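Local coordinates for envelope glycoprotein (Thogoto virus, PDB 5XEA) that probably attaches the virus to its host-cell receptor and then induces fusion of the viral and host membranes, at residues B[141-153]-B[414-426]. Residues are numbered along the deposited sequence; the frame is centred on the assembly and turned at random.
Sequences RCGVTTSPVFFNL and RGTVQSEDGWSFV
F150 is clasped between R414 and E420 at one end of a buried helix-on-sheet contact, in which the loop 414-420 and the start of helix 421-437 pack on the long strand 133-156 of the branched antiparallel sheet; helix segment 421-426 runs at 138° to strand 141-149. The F150 ring has CB of R414 over one face, 3.9 Å from the centroid, and a water over the opposite face. Bending at chi3, R414 carries its guanidinium across the ring to N152, with F150 CD1 over one guanidinium face and the planes 36° apart. R414 NH1 and NH2 both donate to N152 OD1, at 3.0 and 2.8 Å, the NH2 bond lying on a carbonyl lone pair; NH1 also makes a weak bond to F151 O. D283 of the second subunit forms a salt bridge with R414 NH2. E420, the helix N-cap residue, extends its carboxylate to the backbone, OE2 accepting from F150 N at 2.9 Å through its syn lone pair. G422 CA lies 3.6 Å from S147 CB, and a second water joins G422 N to P148 O. Farther along, T145 CB sits over the F425 ring, 3.6 Å from its centroid, in a CH-pi contact. Apolar packing and a bridging water thus seat the helix, whereas the buried charges of E420 and R414 are probably offset by backbone and amide groups and, for R414, an acid of the second subunit, consistent with a contact that reaches the subunit interface.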
loop_
_atom_site.group_PDB
_atom_site.type_symbol
_atom_site.label_atom_id
_atom_site.label_comp_id
_atom_site.label_asym_id
_atom_site.label_seq_id
_atom_site.Cartn_x
_atom_site.Cartn_y
_atom_site.Cartn_z
ATOM N N ARG B 141 7.117 -26.186 27.619
ATOM C CA ARG B 141 7.575 -25.292 26.563
ATOM C C ARG B 141 7.688 -23.892 27.147
ATOM O O ARG B 141 6.931 -23.513 28.048
ATOM C CB ARG B 141 6.645 -25.268 25.338
ATOM C CG ARG B 141 5.310 -24.560 25.582
ATOM C CD ARG B 141 4.264 -24.936 24.531
ATOM N NE ARG B 141 4.785 -24.689 23.181
ATOM C CZ ARG B 141 4.471 -23.636 22.428
ATOM N NH1 ARG B 141 3.632 -22.713 22.873
ATOM N NH2 ARG B 141 4.998 -23.505 21.219
ATOM N N CYS B 142 8.646 -23.133 26.634
ATOM C CA CYS B 142 8.735 -21.728 27.010
ATOM C C CYS B 142 9.522 -20.989 25.943
ATOM O O CYS B 142 10.259 -21.592 25.156
ATOM C CB CYS B 142 9.372 -21.556 28.392
ATOM S SG CYS B 142 11.063 -22.177 28.499
ATOM N N GLY B 143 9.357 -19.679 25.921
ATOM C CA GLY B 143 10.058 -18.872 24.941
ATOM C C GLY B 143 9.897 -17.409 25.280
ATOM O O GLY B 143 8.990 -17.020 26.026
ATOM N N VAL B 144 10.792 -16.595 24.723
ATOM C CA VAL B 144 10.795 -15.167 25.022
ATOM C C VAL B 144 11.289 -14.419 23.793
ATOM O O VAL B 144 12.149 -14.909 23.053
ATOM C CB VAL B 144 11.652 -14.847 26.263
ATOM C CG1 VAL B 144 13.119 -15.207 26.016
ATOM C CG2 VAL B 144 11.519 -13.365 26.667
ATOM N N THR B 145 10.721 -13.236 23.566
ATOM C CA THR B 145 11.241 -12.307 22.578
ATOM C C THR B 145 11.302 -10.916 23.191
ATOM O O THR B 145 10.488 -10.554 24.047
ATOM C CB THR B 145 10.388 -12.276 21.284
ATOM O OG1 THR B 145 11.135 -11.665 20.224
ATOM C CG2 THR B 145 9.102 -11.470 21.480
ATOM N N THR B 146 12.287 -10.144 22.749
ATOM C CA THR B 146 12.368 -8.712 23.033
ATOM C C THR B 146 12.507 -8.026 21.685
ATOM O O THR B 146 13.504 -8.230 20.985
ATOM C CB THR B 146 13.547 -8.363 23.942
ATOM O OG1 THR B 146 14.766 -8.826 23.341
ATOM C CG2 THR B 146 13.377 -8.994 25.319
ATOM N N SER B 147 11.493 -7.266 21.296
ATOM C CA SER B 147 11.487 -6.728 19.942
ATOM C C SER B 147 10.997 -5.293 19.952
ATOM O O SER B 147 10.133 -4.928 20.761
ATOM C CB SER B 147 10.600 -7.559 18.997
ATOM O OG SER B 147 10.956 -8.947 19.050
ATOM N N PRO B 148 11.532 -4.457 19.068
ATOM C CA PRO B 148 10.995 -3.104 18.920
ATOM C C PRO B 148 9.714 -3.118 18.099
ATOM O O PRO B 148 9.631 -3.762 17.051
ATOM C CB PRO B 148 12.120 -2.365 18.188
ATOM C CG PRO B 148 12.762 -3.416 17.362
ATOM C CD PRO B 148 12.685 -4.698 18.177
ATOM N N VAL B 149 8.709 -2.384 18.575
ATOM C CA VAL B 149 7.466 -2.195 17.841
ATOM C C VAL B 149 7.184 -0.699 17.720
ATOM O O VAL B 149 7.413 0.063 18.669
ATOM C CB VAL B 149 6.288 -2.923 18.515
ATOM C CG1 VAL B 149 6.503 -4.485 18.513
ATOM C CG2 VAL B 149 6.075 -2.387 19.910
ATOM N N PHE B 150 6.687 -0.276 16.557
ATOM C CA PHE B 150 6.368 1.140 16.401
ATOM C C PHE B 150 5.104 1.475 17.187
ATOM O O PHE B 150 4.363 0.590 17.636
ATOM C CB PHE B 150 6.200 1.527 14.921
ATOM C CG PHE B 150 5.061 0.807 14.207
ATOM C CD1 PHE B 150 3.762 1.289 14.265
ATOM C CD2 PHE B 150 5.312 -0.327 13.452
ATOM C CE1 PHE B 150 2.736 0.631 13.596
ATOM C CE2 PHE B 150 4.308 -0.978 12.782
ATOM C CZ PHE B 150 3.020 -0.507 12.849
ATOM N N PHE B 151 4.854 2.774 17.356
ATOM C CA PHE B 151 3.725 3.224 18.155
ATOM C C PHE B 151 3.232 4.547 17.587
ATOM O O PHE B 151 3.827 5.106 16.667
ATOM C CB PHE B 151 4.115 3.355 19.635
ATOM C CG PHE B 151 5.204 4.380 19.886
ATOM C CD1 PHE B 151 4.885 5.699 20.161
ATOM C CD2 PHE B 151 6.539 4.022 19.814
ATOM C CE1 PHE B 151 5.890 6.650 20.375
ATOM C CE2 PHE B 151 7.543 4.945 20.020
ATOM C CZ PHE B 151 7.219 6.270 20.298
ATOM N N ASN B 152 2.106 5.020 18.122
ATOM C CA ASN B 152 1.595 6.353 17.861
ATOM C C ASN B 152 1.625 7.165 19.148
ATOM O O ASN B 152 1.716 6.612 20.250
ATOM C CB ASN B 152 0.154 6.323 17.335
ATOM C CG ASN B 152 0.060 5.850 15.893
ATOM O OD1 ASN B 152 1.004 5.991 15.103
ATOM N ND2 ASN B 152 -1.092 5.294 15.540
ATOM N N LEU B 153 1.549 8.487 19.000
ATOM C CA LEU B 153 1.172 9.350 20.108
ATOM C C LEU B 153 -0.284 9.749 19.938
ATOM O O LEU B 153 -0.836 9.686 18.841
ATOM C CB LEU B 153 2.058 10.599 20.184
ATOM C CG LEU B 153 3.530 10.456 20.586
ATOM C CD1 LEU B 153 4.162 11.861 20.689
ATOM C CD2 LEU B 153 3.700 9.659 21.878
ATOM N N ARG B 414 5.540 2.038 7.748
ATOM C CA ARG B 414 5.770 1.234 8.935
ATOM C C ARG B 414 5.315 -0.215 8.803
ATOM O O ARG B 414 5.800 -1.047 9.565
ATOM C CB ARG B 414 5.079 1.874 10.154
ATOM C CG ARG B 414 5.563 3.324 10.455
ATOM C CD ARG B 414 5.001 3.866 11.767
ATOM N NE ARG B 414 3.560 4.088 11.716
ATOM C CZ ARG B 414 2.860 4.543 12.741
ATOM N NH1 ARG B 414 3.486 4.817 13.865
ATOM N NH2 ARG B 414 1.549 4.715 12.650
ATOM N N GLY B 415 4.417 -0.532 7.870
ATOM C CA GLY B 415 3.892 -1.875 7.733
ATOM C C GLY B 415 2.821 -2.168 8.770
ATOM O O GLY B 415 2.592 -1.397 9.701
ATOM N N THR B 416 2.151 -3.321 8.620
ATOM C CA THR B 416 1.138 -3.672 9.596
ATOM C C THR B 416 1.801 -4.104 10.899
ATOM O O THR B 416 2.921 -4.626 10.917
ATOM C CB THR B 416 0.212 -4.807 9.099
ATOM O OG1 THR B 416 1.001 -5.953 8.769
ATOM C CG2 THR B 416 -0.602 -4.383 7.890
ATOM N N VAL B 417 1.076 -3.885 11.996
ATOM C CA VAL B 417 1.506 -4.352 13.312
ATOM C C VAL B 417 1.802 -5.852 13.278
ATOM O O VAL B 417 2.850 -6.310 13.773
ATOM C CB VAL B 417 0.431 -4.000 14.363
ATOM C CG1 VAL B 417 0.788 -4.541 15.719
ATOM C CG2 VAL B 417 0.241 -2.473 14.441
ATOM N N GLN B 418 0.899 -6.639 12.665
ATOM C CA GLN B 418 1.084 -8.095 12.618
ATOM C C GLN B 418 2.364 -8.481 11.900
ATOM O O GLN B 418 2.884 -9.570 12.139
ATOM C CB GLN B 418 -0.087 -8.809 11.917
ATOM C CG GLN B 418 -1.476 -8.363 12.337
ATOM C CD GLN B 418 -1.973 -7.151 11.538
ATOM O OE1 GLN B 418 -1.454 -6.053 11.690
ATOM N NE2 GLN B 418 -2.985 -7.354 10.703
ATOM N N SER B 419 2.872 -7.624 11.008
ATOM C CA SER B 419 4.117 -7.919 10.311
ATOM C C SER B 419 5.329 -7.833 11.230
ATOM O O SER B 419 6.393 -8.348 10.875
ATOM C CB SER B 419 4.332 -6.949 9.139
ATOM O OG SER B 419 3.547 -7.271 8.011
ATOM N N GLU B 420 5.206 -7.182 12.380
ATOM C CA GLU B 420 6.380 -6.980 13.218
ATOM C C GLU B 420 6.786 -8.276 13.908
ATOM O O GLU B 420 5.944 -9.074 14.301
ATOM C CB GLU B 420 6.106 -5.904 14.251
ATOM C CG GLU B 420 5.846 -4.549 13.617
ATOM C CD GLU B 420 5.436 -3.554 14.643
ATOM O OE1 GLU B 420 4.256 -3.604 15.066
ATOM O OE2 GLU B 420 6.303 -2.750 15.040
ATOM N N ASP B 421 8.104 -8.449 14.060
ATOM C CA ASP B 421 8.665 -9.645 14.674
ATOM C C ASP B 421 8.104 -9.890 16.070
ATOM O O ASP B 421 7.817 -11.032 16.432
ATOM C CB ASP B 421 10.191 -9.534 14.717
ATOM C CG ASP B 421 10.819 -9.598 13.330
ATOM O OD1 ASP B 421 10.144 -10.064 12.378
ATOM O OD2 ASP B 421 11.997 -9.201 13.190
ATOM N N GLY B 422 7.933 -8.837 16.871
ATOM C CA GLY B 422 7.433 -9.037 18.225
ATOM C C GLY B 422 6.064 -9.696 18.273
ATOM O O GLY B 422 5.830 -10.599 19.081
ATOM N N TRP B 423 5.144 -9.271 17.400
ATOM C CA TRP B 423 3.807 -9.844 17.441
ATOM C C TRP B 423 3.722 -11.128 16.638
ATOM O O TRP B 423 2.987 -12.025 17.034
ATOM C CB TRP B 423 2.764 -8.844 16.957
ATOM C CG TRP B 423 2.751 -7.600 17.772
ATOM C CD1 TRP B 423 3.198 -6.377 17.395
ATOM C CD2 TRP B 423 2.272 -7.464 19.113
ATOM N NE1 TRP B 423 3.014 -5.466 18.418
ATOM C CE2 TRP B 423 2.451 -6.114 19.485
ATOM C CE3 TRP B 423 1.719 -8.357 20.041
ATOM C CZ2 TRP B 423 2.092 -5.634 20.740
ATOM C CZ3 TRP B 423 1.361 -7.879 21.289
ATOM C CH2 TRP B 423 1.543 -6.535 21.628
ATOM N N SER B 424 4.472 -11.251 15.533
ATOM C CA SER B 424 4.480 -12.522 14.822
ATOM C C SER B 424 5.096 -13.643 15.650
ATOM O O SER B 424 4.836 -14.806 15.355
ATOM C CB SER B 424 5.212 -12.392 13.484
ATOM O OG SER B 424 6.589 -12.157 13.672
ATOM N N PHE B 425 5.898 -13.311 16.673
ATOM C CA PHE B 425 6.393 -14.308 17.627
ATOM C C PHE B 425 5.249 -15.045 18.306
ATOM O O PHE B 425 5.348 -16.246 18.587
ATOM C CB PHE B 425 7.270 -13.614 18.677
ATOM C CG PHE B 425 7.903 -14.546 19.715
ATOM C CD1 PHE B 425 9.023 -15.303 19.399
ATOM C CD2 PHE B 425 7.431 -14.574 21.021
ATOM C CE1 PHE B 425 9.627 -16.132 20.350
ATOM C CE2 PHE B 425 8.036 -15.398 21.991
ATOM C CZ PHE B 425 9.132 -16.171 21.657
ATOM N N VAL B 426 4.166 -14.331 18.618
ATOM C CA VAL B 426 3.019 -14.962 19.276
ATOM C C VAL B 426 2.368 -15.988 18.355
ATOM O O VAL B 426 1.983 -17.082 18.793
ATOM C CB VAL B 426 2.011 -13.880 19.716
ATOM C CG1 VAL B 426 0.774 -14.515 20.380
ATOM C CG2 VAL B 426 2.705 -12.834 20.602
HETATM O O HOH W 1 9.242 -6.435 15.898
HETATM O O HOH W 2 3.521 -1.640 16.428
#